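Local coordinates for protein FAD-binding oxidoreductase (Gulosibacter chungangensis, PDB 7PBG) that oxidises 4-ethylphenol and probably related 4-alkylphenols by dehydrogenation, using a covalently bound FAD cofactor, at residues P46-D51 with H479-D484; K417-D422 with L458-E463; H423-L428 with P451-E456. All blocks are in the same frame, centred on the assembly; numbering follows the deposited sequence.

Contact 1 of 3, residues P46-D51 with H479-D484; sequences PVTDGD and HNVLAD
V481 reaches across to V47 and T48 with its two methyl groups, and the contact is best read by following that side chain outward. CB branches into the two methyls, one for each partner. CG1 lies between the backbone N and the carbonyl carbon (chi1 72°) and meets V47 CG2 at 3.7 Å, the closest approach between 46-51 and 479-484. The two valine side chains lie aslant. CG2 of V481 takes the second prong and comes up to T48 CG2 at 4.1 Å, the two side chains sliding past each other in opposite directions.

What sets V481 in place is its own turn. Its backbone N-H points almost straight (178°) at H479 ND1, 3.0 Å away and in the plane of the imidazole. L482 N bonds back to H479 O at 2.8 Å, in the turn that leads into helix 483-489. H479 NE2 is hydrogen-bonded in turn to D43, and F396 of strand 393-402 touches both V47 and V481.

Between the two segments, then, only methyl groups meet, with no hydrogen bond from one to the other. This patch, closed by F396 and by F53, which touches T48 and V481, depends on shape and apolar packing; polar ties of the same loop go to other partners, as in the salt bridge from D49 to R454 of helix 451-470.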
ATOM      1  N   PRO A  46      29.104 -14.003   1.747  1.00 21.67           N
ATOM      2  CA  PRO A  46      28.665 -15.355   1.423  1.00 20.05           C
ATOM      3  C   PRO A  46      28.537 -16.238   2.660  1.00 20.40           C
ATOM      4  O   PRO A  46      29.160 -16.026   3.671  1.00 21.27           O
ATOM      5  CB  PRO A  46      29.785 -15.836   0.505  1.00 20.60           C
ATOM      6  CG  PRO A  46      31.003 -15.173   1.072  1.00 21.21           C
ATOM      7  CD  PRO A  46      30.510 -13.768   1.379  1.00 20.08           C
ATOM      8  N   VAL A  47      27.733 -17.286   2.534  1.00 21.18           N
ATOM      9  CA  VAL A  47      27.740 -18.388   3.523  1.00 20.46           C
ATOM     10  C   VAL A  47      28.001 -19.705   2.760  1.00 20.51           C
ATOM     11  O   VAL A  47      27.783 -20.791   3.341  1.00 24.83           O
ATOM     12  CB  VAL A  47      26.476 -18.421   4.389  1.00 21.03           C
ATOM     13  CG1 VAL A  47      26.398 -17.211   5.321  1.00 19.98           C
ATOM     14  CG2 VAL A  47      25.207 -18.532   3.550  1.00 20.88           C
ATOM     15  N   THR A  48      28.394 -19.603   1.492  1.00 21.64           N
ATOM     16  CA  THR A  48      28.737 -20.778   0.644  1.00 23.82           C
ATOM     17  C   THR A  48      30.162 -20.603   0.147  1.00 26.05           C
ATOM     18  O   THR A  48      30.650 -19.453   0.120  1.00 25.42           O
ATOM     19  CB  THR A  48      27.718 -20.954  -0.496  1.00 23.25           C
ATOM     20  OG1 THR A  48      27.631 -19.739  -1.231  1.00 27.09           O
ATOM     21  CG2 THR A  48      26.335 -21.338  -0.022  1.00 25.09           C
ATOM     22  N   ASP A  49      30.779 -21.690  -0.333  1.00 28.84           N
ATOM     23  CA  ASP A  49      32.253 -21.722  -0.567  1.00 32.21           C
ATOM     24  C   ASP A  49      32.615 -21.851  -2.051  1.00 35.47           C
ATOM     25  O   ASP A  49      33.812 -21.595  -2.369  1.00 33.75           O
ATOM     26  CB  ASP A  49      32.906 -22.864   0.211  1.00 32.15           C
ATOM     27  CG  ASP A  49      32.623 -22.820   1.697  1.00 33.93           C
ATOM     28  OD1 ASP A  49      32.566 -21.710   2.259  1.00 30.38           O
ATOM     29  OD2 ASP A  49      32.417 -23.887   2.278  1.00 34.78           O
ATOM     30  N   GLY A  50      31.649 -22.213  -2.909  1.00 33.60           N
ATOM     31  CA  GLY A  50      31.897 -22.651  -4.298  1.00 31.17           C
ATOM     32  C   GLY A  50      31.399 -21.639  -5.322  1.00 33.69           C
ATOM     33  O   GLY A  50      31.437 -20.404  -5.059  1.00 29.27           O
ATOM     34  N   ASP A  51      30.890 -22.141  -6.448  1.00 28.21           N
ATOM     35  CA  ASP A  51      30.384 -21.291  -7.552  1.00 33.31           C
ATOM     36  C   ASP A  51      28.880 -21.002  -7.372  1.00 29.83           C
ATOM     37  O   ASP A  51      28.321 -20.384  -8.291  1.00 29.41           O
ATOM     38  CB  ASP A  51      30.758 -21.914  -8.893  1.00 36.07           C
ATOM     39  CG  ASP A  51      32.160 -21.501  -9.312  1.00 38.14           C
ATOM     40  OD1 ASP A  51      32.780 -20.678  -8.591  1.00 43.86           O
ATOM     41  OD2 ASP A  51      32.612 -21.986 -10.355  1.00 42.35           O
ATOM     42  N   HIS A 479      18.061 -13.917   2.480  1.00 18.81           N
ATOM     43  CA  HIS A 479      19.199 -14.219   1.604  1.00 18.91           C
ATOM     44  C   HIS A 479      18.787 -15.229   0.527  1.00 17.97           C
ATOM     45  O   HIS A 479      17.972 -16.175   0.811  1.00 18.76           O
ATOM     46  CB  HIS A 479      20.371 -14.709   2.458  1.00 19.00           C
ATOM     47  CG  HIS A 479      21.680 -14.749   1.751  1.00 17.88           C
ATOM     48  ND1 HIS A 479      22.015 -15.699   0.779  1.00 20.51           N
ATOM     49  CD2 HIS A 479      22.773 -13.968   1.893  1.00 17.33           C
ATOM     50  CE1 HIS A 479      23.276 -15.475   0.359  1.00 18.88           C
ATOM     51  NE2 HIS A 479      23.778 -14.437   1.069  1.00 20.04           N
ATOM     52  N   ASN A 480      19.342 -15.057  -0.660  1.00 18.47           N
ATOM     53  CA  ASN A 480      19.272 -16.044  -1.775  1.00 20.47           C
ATOM     54  C   ASN A 480      19.300 -17.482  -1.239  1.00 22.03           C
ATOM     55  O   ASN A 480      18.441 -18.297  -1.650  1.00 20.98           O
ATOM     56  CB  ASN A 480      20.446 -15.927  -2.741  1.00 21.10           C
ATOM     57  CG  ASN A 480      20.534 -14.593  -3.439  1.00 24.53           C
ATOM     58  OD1 ASN A 480      19.633 -13.748  -3.303  1.00 24.55           O
ATOM     59  ND2 ASN A 480      21.587 -14.412  -4.225  1.00 24.25           N
ATOM     60  N   VAL A 481      20.259 -17.827  -0.376  1.00 20.32           N
ATOM     61  CA  VAL A 481      20.474 -19.261  -0.009  1.00 19.29           C
ATOM     62  C   VAL A 481      19.318 -19.759   0.850  1.00 20.06           C
ATOM     63  O   VAL A 481      19.129 -20.963   0.960  1.00 20.45           O
ATOM     64  CB  VAL A 481      21.841 -19.441   0.668  1.00 21.08           C
ATOM     65  CG1 VAL A 481      21.858 -18.854   2.076  1.00 20.71           C
ATOM     66  CG2 VAL A 481      22.266 -20.892   0.656  1.00 22.73           C
ATOM     67  N   LEU A 482      18.587 -18.855   1.506  1.00 20.47           N
ATOM     68  CA  LEU A 482      17.460 -19.194   2.422  1.00 19.84           C
ATOM     69  C   LEU A 482      16.103 -19.199   1.717  1.00 20.17           C
ATOM     70  O   LEU A 482      15.089 -19.604   2.368  1.00 19.83           O
ATOM     71  CB  LEU A 482      17.384 -18.165   3.554  1.00 19.09           C
ATOM     72  CG  LEU A 482      18.594 -18.060   4.465  1.00 20.21           C
ATOM     73  CD1 LEU A 482      18.396 -16.921   5.489  1.00 19.68           C
ATOM     74  CD2 LEU A 482      18.941 -19.395   5.138  1.00 21.00           C
ATOM     75  N   ALA A 483      16.030 -18.724   0.472  1.00 22.44           N
ATOM     76  CA  ALA A 483      14.749 -18.409  -0.222  1.00 21.37           C
ATOM     77  C   ALA A 483      13.831 -19.638  -0.212  1.00 19.46           C
ATOM     78  O   ALA A 483      12.682 -19.536   0.132  1.00 19.79           O
ATOM     79  CB  ALA A 483      15.031 -17.960  -1.627  1.00 22.76           C
ATOM     80  N   ASP A 484      14.348 -20.798  -0.569  1.00 20.80           N
ATOM     81  CA  ASP A 484      13.435 -21.947  -0.728  1.00 23.51           C
ATOM     82  C   ASP A 484      12.916 -22.355   0.641  1.00 20.87           C
ATOM     83  O   ASP A 484      11.698 -22.729   0.784  1.00 21.82           O
ATOM     84  CB  ASP A 484      14.119 -23.123  -1.424  1.00 23.25           C
ATOM     85  CG  ASP A 484      14.083 -23.029  -2.941  1.00 27.99           C
ATOM     86  OD1 ASP A 484      13.268 -22.237  -3.506  1.00 26.70           O
ATOM     87  OD2 ASP A 484      14.874 -23.751  -3.560  1.00 27.29           O
TER

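Contact 2 of 3, residues K417-D422 with L458-E463; sequences KRISDD and LDMTRE
M460 and I419 share the core of this helix pairing, and M460 also brings its sulfur to S420. I419 CG2 meets M460 CG at 3.7 Å, the two side chains running aslant, and the same methyl, I419 CG2, also comes within 4.2 Å of M460 O, so it rests on the backbone of the facing helix too. M460 leaves its helix with CG anti to the backbone N (chi1 179°), which carries CG to I419. Further along, M460 SD lies 3.7 Å from S420 CA and 3.8 Å from S420 CB, and a bend at the third torsion (chi3 71°) turns CE back from the serine. At the more open end, I419 CD1 makes a looser touch on E463 CG at 4.4 Å, using the aliphatic part of the glutamate.

T416 and R466 form the second shell. The S420 hydroxyl turns back to T416 O of its own helix, while the sulfur meets CA and CB. E463 likewise sends its carboxylate to R466, in a salt bridge one turn on, and offers I419 only its methylene.

The segments 417-422 and 458-463 run nearly antiparallel, at 157°, with axes 9.9 Å apart. Helices 406-422 and 451-470 lie side by side over one face of the hairpin of strands 426-433 and 438-447, with helix 281-288 on the other. The hairpin belongs to the eight-stranded antiparallel sheet, probably that of the substrate (cap) domain as in relatives of this flavoprotein family. M460 also touches H423 in the turn leading into that hairpin, while T461 and L458 face F396 of strand 393-402.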
ATOM      1  N   LYS A 417      19.824 -15.936  21.579  1.00 22.83           N
ATOM      2  CA  LYS A 417      21.093 -15.877  22.349  1.00 26.91           C
ATOM      3  C   LYS A 417      21.634 -17.298  22.514  1.00 25.25           C
ATOM      4  O   LYS A 417      22.812 -17.501  22.295  1.00 24.33           O
ATOM      5  CB  LYS A 417      20.833 -15.216  23.700  1.00 30.08           C
ATOM      6  CG  LYS A 417      22.066 -14.779  24.457  1.00 40.94           C
ATOM      7  CD  LYS A 417      21.715 -13.777  25.531  1.00 39.33           C
ATOM      8  CE  LYS A 417      20.679 -14.340  26.475  1.00 43.49           C
ATOM      9  NZ  LYS A 417      20.639 -13.569  27.736  1.00 42.15           N
ATOM     10  N   ARG A 418      20.763 -18.243  22.853  1.00 25.57           N
ATOM     11  CA  ARG A 418      21.174 -19.644  23.124  1.00 25.04           C
ATOM     12  C   ARG A 418      21.711 -20.281  21.845  1.00 23.78           C
ATOM     13  O   ARG A 418      22.833 -20.822  21.901  1.00 25.29           O
ATOM     14  CB  ARG A 418      20.011 -20.499  23.651  1.00 30.73           C
ATOM     15  CG  ARG A 418      20.468 -21.821  24.257  1.00 33.86           C
ATOM     16  CD  ARG A 418      19.307 -22.673  24.762  1.00 38.59           C
ATOM     17  NE  ARG A 418      18.343 -22.875  23.689  1.00 38.23           N
ATOM     18  CZ  ARG A 418      17.126 -22.342  23.631  1.00 39.59           C
ATOM     19  NH1 ARG A 418      16.662 -21.578  24.609  1.00 41.94           N
ATOM     20  NH2 ARG A 418      16.372 -22.578  22.580  1.00 39.13           N
ATOM     21  N   ILE A 419      20.963 -20.158  20.740  1.00 22.81           N
ATOM     22  CA  ILE A 419      21.276 -20.809  19.436  1.00 23.55           C
ATOM     23  C   ILE A 419      22.544 -20.143  18.894  1.00 24.32           C
ATOM     24  O   ILE A 419      23.453 -20.866  18.444  1.00 23.48           O
ATOM     25  CB  ILE A 419      20.063 -20.755  18.485  1.00 25.90           C
ATOM     26  CG1 ILE A 419      18.912 -21.619  19.027  1.00 30.65           C
ATOM     27  CG2 ILE A 419      20.431 -21.219  17.074  1.00 31.48           C
ATOM     28  CD1 ILE A 419      17.596 -21.474  18.264  1.00 31.12           C
ATOM     29  N   SER A 420      22.651 -18.822  19.006  1.00 21.99           N
ATOM     30  CA  SER A 420      23.850 -18.123  18.491  1.00 22.14           C
ATOM     31  C   SER A 420      25.091 -18.489  19.325  1.00 22.12           C
ATOM     32  O   SER A 420      26.124 -18.802  18.703  1.00 24.61           O
ATOM     33  CB  SER A 420      23.604 -16.641  18.362  1.00 19.97           C
ATOM     34  OG  SER A 420      23.313 -16.014  19.614  1.00 20.97           O
ATOM     35  N   ASP A 421      24.977 -18.519  20.665  1.00 24.27           N
ATOM     36  CA  ASP A 421      26.024 -18.987  21.617  1.00 25.84           C
ATOM     37  C   ASP A 421      26.499 -20.399  21.206  1.00 25.28           C
ATOM     38  O   ASP A 421      27.735 -20.603  21.049  1.00 25.44           O
ATOM     39  CB  ASP A 421      25.505 -18.936  23.056  1.00 26.81           C
ATOM     40  CG  ASP A 421      25.546 -17.541  23.660  1.00 28.67           C
ATOM     41  OD1 ASP A 421      26.072 -16.617  22.978  1.00 26.24           O
ATOM     42  OD2 ASP A 421      25.077 -17.374  24.801  1.00 26.81           O
ATOM     43  N   ASP A 422      25.554 -21.303  20.993  1.00 27.63           N
ATOM     44  CA  ASP A 422      25.798 -22.719  20.599  1.00 28.72           C
ATOM     45  C   ASP A 422      26.648 -22.817  19.328  1.00 30.21           C
ATOM     46  O   ASP A 422      27.459 -23.783  19.248  1.00 29.23           O
ATOM     47  CB  ASP A 422      24.476 -23.454  20.379  1.00 32.58           C
ATOM     48  CG  ASP A 422      23.711 -23.833  21.630  1.00 36.06           C
ATOM     49  OD1 ASP A 422      24.230 -23.598  22.745  1.00 42.48           O
ATOM     50  OD2 ASP A 422      22.602 -24.371  21.475  1.00 42.31           O
ATOM     51  N   LEU A 458      25.113 -20.319   8.505  1.00 19.92           N
ATOM     52  CA  LEU A 458      24.017 -20.904   7.721  1.00 20.67           C
ATOM     53  C   LEU A 458      23.265 -21.927   8.565  1.00 22.95           C
ATOM     54  O   LEU A 458      22.005 -21.878   8.571  1.00 22.66           O
ATOM     55  CB  LEU A 458      24.571 -21.561   6.464  1.00 20.55           C
ATOM     56  CG  LEU A 458      23.520 -22.238   5.601  1.00 21.09           C
ATOM     57  CD1 LEU A 458      22.353 -21.298   5.282  1.00 20.81           C
ATOM     58  CD2 LEU A 458      24.159 -22.791   4.339  1.00 23.16           C
ATOM     59  N   ASP A 459      23.958 -22.869   9.214  1.00 20.41           N
ATOM     60  CA  ASP A 459      23.268 -23.884  10.053  1.00 22.86           C
ATOM     61  C   ASP A 459      22.442 -23.213  11.145  1.00 21.40           C
ATOM     62  O   ASP A 459      21.290 -23.639  11.372  1.00 22.47           O
ATOM     63  CB  ASP A 459      24.257 -24.835  10.704  1.00 23.35           C
ATOM     64  CG  ASP A 459      24.901 -25.782   9.715  1.00 27.98           C
ATOM     65  OD1 ASP A 459      24.457 -25.797   8.541  1.00 26.98           O
ATOM     66  OD2 ASP A 459      25.879 -26.465  10.133  1.00 30.21           O
ATOM     67  N   MET A 460      23.030 -22.228  11.835  1.00 20.33           N
ATOM     68  CA  MET A 460      22.341 -21.477  12.904  1.00 19.65           C
ATOM     69  C   MET A 460      21.052 -20.881  12.332  1.00 20.72           C
ATOM     70  O   MET A 460      19.987 -21.031  12.925  1.00 19.53           O
ATOM     71  CB  MET A 460      23.198 -20.331  13.434  1.00 21.26           C
ATOM     72  CG  MET A 460      22.505 -19.512  14.519  1.00 24.07           C
ATOM     73  SD  MET A 460      23.392 -17.988  14.812  1.00 27.37           S
ATOM     74  CE  MET A 460      23.066 -17.019  13.345  1.00 28.51           C
ATOM     75  N   THR A 461      21.156 -20.196  11.204  1.00 21.63           N
ATOM     76  CA  THR A 461      20.016 -19.457  10.620  1.00 19.72           C
ATOM     77  C   THR A 461      18.924 -20.433  10.172  1.00 20.14           C
ATOM     78  O   THR A 461      17.745 -20.136  10.380  1.00 21.40           O
ATOM     79  CB  THR A 461      20.465 -18.545   9.493  1.00 20.06           C
ATOM     80  OG1 THR A 461      21.506 -17.745  10.046  1.00 20.56           O
ATOM     81  CG2 THR A 461      19.336 -17.677   8.966  1.00 21.92           C
ATOM     82  N   ARG A 462      19.275 -21.552   9.541  1.00 18.79           N
ATOM     83  CA  ARG A 462      18.215 -22.504   9.143  1.00 20.11           C
ATOM     84  C   ARG A 462      17.490 -23.034  10.370  1.00 21.45           C
ATOM     85  O   ARG A 462      16.247 -23.284  10.253  1.00 21.78           O
ATOM     86  CB  ARG A 462      18.772 -23.665   8.313  1.00 18.39           C
ATOM     87  CG  ARG A 462      19.394 -23.251   6.998  1.00 19.54           C
ATOM     88  CD  ARG A 462      19.254 -24.348   5.986  1.00 21.01           C
ATOM     89  NE  ARG A 462      19.900 -24.081   4.717  1.00 20.18           N
ATOM     90  CZ  ARG A 462      19.344 -23.460   3.679  1.00 20.63           C
ATOM     91  NH1 ARG A 462      18.136 -22.915   3.773  1.00 19.60           N
ATOM     92  NH2 ARG A 462      20.038 -23.302   2.566  1.00 23.73           N
ATOM     93  N   GLU A 463      18.171 -23.231  11.505  1.00 20.54           N
ATOM     94  CA  GLU A 463      17.497 -23.661  12.754  1.00 23.03           C
ATOM     95  C   GLU A 463      16.628 -22.506  13.292  1.00 20.59           C
ATOM     96  O   GLU A 463      15.505 -22.752  13.745  1.00 22.20           O
ATOM     97  CB  GLU A 463      18.499 -24.072  13.828  1.00 27.41           C
ATOM     98  CG  GLU A 463      17.832 -24.543  15.098  1.00 29.29           C
ATOM     99  CD  GLU A 463      16.736 -25.617  14.986  1.00 35.57           C
ATOM    100  OE1 GLU A 463      16.759 -26.465  14.054  1.00 39.10           O
ATOM    101  OE2 GLU A 463      15.848 -25.617  15.848  1.00 40.04           O
TER

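Contact 3 of 3, residues H423-L428 with P451-E456; sequences HGIDYL and PASRKE
H423 and E456 make the one direct hydrogen bond of this contact, ND1 giving its proton to OE2 at 2.8 Å. The bond is bent (138° at the hydrogen) and reaches OE2 on its anti side, 34° out of the carboxylate plane; the ring is likewise tilted off the line to the oxygen. The glutamate gets there by curling at its second torsion (chi2 -48°), which folds the carboxylate back toward the imidazole. A phenylalanine in place of H423 would probably leave E456 OE2 without this donor and its carboxylate freer to turn.

Van der Waals contacts come next. E456 CB lies 3.6 Å from H423 O, and I425 CD1 rests on both E456 CB, at 4.2 Å, and S453 OG, at 4.1 Å.

Water supplies the third kind. One molecule sits 2.7 Å from S453 OG. The oxygen of this water also makes a weak bond, 3.5 Å long, to G424 O. The serine hydroxyl is held as well by the backbone N of D447.

G424, with positive phi, closes helix 406-422 in a Schellman motif, turning the chain from helix into strand 426-433. That strand pairs with strand 438-447, through D426 with L445 and L428 with L443, while I425 packs on P444, T457 and M460. The first turns of helix 451-470 thus lie against the turn that starts the hairpin.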
ATOM      1  N   HIS A 423      26.502 -21.882  18.370  1.00 23.72           N
ATOM      2  CA  HIS A 423      27.218 -21.878  17.072  1.00 22.98           C
ATOM      3  C   HIS A 423      28.427 -20.937  17.092  1.00 21.77           C
ATOM      4  O   HIS A 423      29.045 -20.800  16.039  1.00 24.91           O
ATOM      5  CB  HIS A 423      26.218 -21.501  15.975  1.00 23.67           C
ATOM      6  CG  HIS A 423      25.249 -22.592  15.665  1.00 23.91           C
ATOM      7  ND1 HIS A 423      25.498 -23.500  14.664  1.00 28.63           N
ATOM      8  CD2 HIS A 423      24.053 -22.925  16.190  1.00 27.76           C
ATOM      9  CE1 HIS A 423      24.474 -24.350  14.579  1.00 28.31           C
ATOM     10  NE2 HIS A 423      23.601 -24.041  15.506  1.00 26.75           N
ATOM     11  N   GLY A 424      28.637 -20.213  18.199  1.00 23.45           N
ATOM     12  CA  GLY A 424      29.787 -19.300  18.356  1.00 24.35           C
ATOM     13  C   GLY A 424      29.651 -18.053  17.501  1.00 24.12           C
ATOM     14  O   GLY A 424      30.691 -17.592  16.926  1.00 28.79           O
ATOM     15  N   ILE A 425      28.417 -17.560  17.348  1.00 21.51           N
ATOM     16  CA  ILE A 425      28.087 -16.401  16.485  1.00 20.58           C
ATOM     17  C   ILE A 425      27.629 -15.263  17.401  1.00 20.13           C
ATOM     18  O   ILE A 425      26.747 -15.460  18.230  1.00 21.13           O
ATOM     19  CB  ILE A 425      27.064 -16.806  15.404  1.00 22.09           C
ATOM     20  CG1 ILE A 425      27.568 -17.974  14.533  1.00 22.40           C
ATOM     21  CG2 ILE A 425      26.678 -15.604  14.559  1.00 22.73           C
ATOM     22  CD1 ILE A 425      28.868 -17.702  13.800  1.00 27.12           C
ATOM     23  N   ASP A 426      28.146 -14.070  17.157  1.00 20.40           N
ATOM     24  CA  ASP A 426      27.735 -12.867  17.916  1.00 20.62           C
ATOM     25  C   ASP A 426      26.357 -12.409  17.420  1.00 20.23           C
ATOM     26  O   ASP A 426      26.119 -12.438  16.191  1.00 20.31           O
ATOM     27  CB  ASP A 426      28.767 -11.748  17.750  1.00 19.28           C
ATOM     28  CG  ASP A 426      30.029 -11.927  18.578  1.00 21.09           C
ATOM     29  OD1 ASP A 426      30.110 -12.891  19.344  1.00 19.89           O
ATOM     30  OD2 ASP A 426      30.930 -11.111  18.425  1.00 21.12           O
ATOM     31  N   TYR A 427      25.532 -11.970  18.354  1.00 19.60           N
ATOM     32  CA  TYR A 427      24.095 -11.654  18.151  1.00 19.58           C
ATOM     33  C   TYR A 427      23.827 -10.198  18.422  1.00 18.96           C
ATOM     34  O   TYR A 427      23.847  -9.790  19.572  1.00 19.14           O
ATOM     35  CB  TYR A 427      23.279 -12.539  19.091  1.00 19.39           C
ATOM     36  CG  TYR A 427      21.803 -12.299  19.134  1.00 20.15           C
ATOM     37  CD1 TYR A 427      21.080 -11.786  18.053  1.00 18.32           C
ATOM     38  CD2 TYR A 427      21.115 -12.667  20.274  1.00 21.77           C
ATOM     39  CE1 TYR A 427      19.716 -11.566  18.131  1.00 20.23           C
ATOM     40  CE2 TYR A 427      19.753 -12.488  20.350  1.00 20.43           C
ATOM     41  CZ  TYR A 427      19.051 -11.966  19.281  1.00 21.87           C
ATOM     42  OH  TYR A 427      17.709 -11.843  19.454  1.00 22.02           O
ATOM     43  N   LEU A 428      23.591  -9.442  17.364  1.00 18.64           N
ATOM     44  CA  LEU A 428      23.158  -8.047  17.443  1.00 18.14           C
ATOM     45  C   LEU A 428      21.648  -8.068  17.220  1.00 18.85           C
ATOM     46  O   LEU A 428      21.187  -8.699  16.260  1.00 19.31           O
ATOM     47  CB  LEU A 428      23.897  -7.219  16.398  1.00 18.95           C
ATOM     48  CG  LEU A 428      25.344  -6.886  16.763  1.00 18.71           C
ATOM     49  CD1 LEU A 428      26.212  -8.126  16.943  1.00 19.25           C
ATOM     50  CD2 LEU A 428      25.916  -5.980  15.688  1.00 19.76           C
ATOM     51  N   PRO A 451      35.356 -20.512   5.911  1.00 25.48           N
ATOM     52  CA  PRO A 451      34.303 -21.475   5.588  1.00 26.05           C
ATOM     53  C   PRO A 451      33.590 -22.109   6.793  1.00 25.34           C
ATOM     54  O   PRO A 451      32.387 -22.394   6.702  1.00 24.31           O
ATOM     55  CB  PRO A 451      35.035 -22.528   4.728  1.00 28.76           C
ATOM     56  CG  PRO A 451      36.190 -21.745   4.104  1.00 28.86           C
ATOM     57  CD  PRO A 451      36.618 -20.772   5.197  1.00 28.92           C
ATOM     58  N   ALA A 452      34.292 -22.337   7.902  1.00 25.89           N
ATOM     59  CA  ALA A 452      33.682 -22.922   9.120  1.00 24.55           C
ATOM     60  C   ALA A 452      32.670 -21.923   9.676  1.00 23.51           C
ATOM     61  O   ALA A 452      31.604 -22.347  10.141  1.00 22.06           O
ATOM     62  CB  ALA A 452      34.750 -23.259  10.156  1.00 29.90           C
ATOM     63  N   SER A 453      32.996 -20.637   9.654  1.00 21.46           N
ATOM     64  CA  SER A 453      32.125 -19.578  10.222  1.00 21.96           C
ATOM     65  C   SER A 453      30.903 -19.415   9.304  1.00 22.37           C
ATOM     66  O   SER A 453      29.783 -19.259   9.836  1.00 22.50           O
ATOM     67  CB  SER A 453      32.833 -18.275  10.412  1.00 25.40           C
ATOM     68  OG  SER A 453      31.988 -17.358  11.092  1.00 27.42           O
ATOM     69  N   ARG A 454      31.113 -19.494   7.990  1.00 22.62           N
ATOM     70  CA  ARG A 454      30.006 -19.455   7.002  1.00 20.95           C
ATOM     71  C   ARG A 454      29.051 -20.612   7.355  1.00 22.59           C
ATOM     72  O   ARG A 454      27.826 -20.409   7.454  1.00 21.76           O
ATOM     73  CB  ARG A 454      30.520 -19.576   5.566  1.00 21.09           C
ATOM     74  CG  ARG A 454      31.388 -18.417   5.087  1.00 21.69           C
ATOM     75  CD  ARG A 454      31.866 -18.734   3.680  1.00 22.79           C
ATOM     76  NE  ARG A 454      32.828 -17.741   3.234  1.00 25.72           N
ATOM     77  CZ  ARG A 454      33.749 -17.906   2.316  1.00 28.06           C
ATOM     78  NH1 ARG A 454      33.824 -19.029   1.614  1.00 28.55           N
ATOM     79  NH2 ARG A 454      34.557 -16.901   2.047  1.00 30.41           N
ATOM     80  N   LYS A 455      29.567 -21.819   7.568  1.00 22.92           N
ATOM     81  CA  LYS A 455      28.684 -23.004   7.766  1.00 24.73           C
ATOM     82  C   LYS A 455      27.925 -22.873   9.085  1.00 24.03           C
ATOM     83  O   LYS A 455      26.699 -23.158   9.111  1.00 25.72           O
ATOM     84  CB  LYS A 455      29.494 -24.304   7.777  1.00 28.29           C
ATOM     85  CG  LYS A 455      28.681 -25.530   8.170  1.00 30.20           C
ATOM     86  CD  LYS A 455      29.421 -26.818   7.918  1.00 35.44           C
ATOM     87  CE  LYS A 455      29.069 -27.905   8.915  1.00 38.89           C
ATOM     88  NZ  LYS A 455      27.618 -28.176   8.930  1.00 38.13           N
ATOM     89  N   GLU A 456      28.591 -22.411  10.143  1.00 22.24           N
ATOM     90  CA  GLU A 456      27.959 -22.235  11.462  1.00 23.79           C
ATOM     91  C   GLU A 456      26.829 -21.221  11.301  1.00 23.54           C
ATOM     92  O   GLU A 456      25.770 -21.441  11.861  1.00 21.17           O
ATOM     93  CB  GLU A 456      28.939 -21.756  12.531  1.00 26.99           C
ATOM     94  CG  GLU A 456      29.869 -22.859  13.048  1.00 32.03           C
ATOM     95  CD  GLU A 456      29.147 -24.145  13.417  1.00 36.58           C
ATOM     96  OE1 GLU A 456      29.472 -25.212  12.814  1.00 44.85           O
ATOM     97  OE2 GLU A 456      28.233 -24.079  14.247  1.00 33.84           O
TER
HETATM   98  O   HOH W   1      32.178 -17.483  13.766  1.00 36.70           O

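How the contacts relate
Helix 451-470 ties the three contacts together. Contacts 2 and 3 have centres about 8 Å apart and share that helix and the junction of helix 406-422 with strand 426-433, where S420 O takes a probable hydrogen bond from I425 N at 2.9 Å. Contact 1, with its centre about 15 to 16 Å from the other two, meets the same helix on another flank. R454 NH1 bridges to D49 OD1 at 3.0 Å, and R462 NH2 probably bonds V481 O at the same distance. In each contact a side chain comes within about 9 Å of that of H395, the covalent FAD attachment point, and about 13 to 14 Å from the FAD, so all three lie outside the cofactor's first shell.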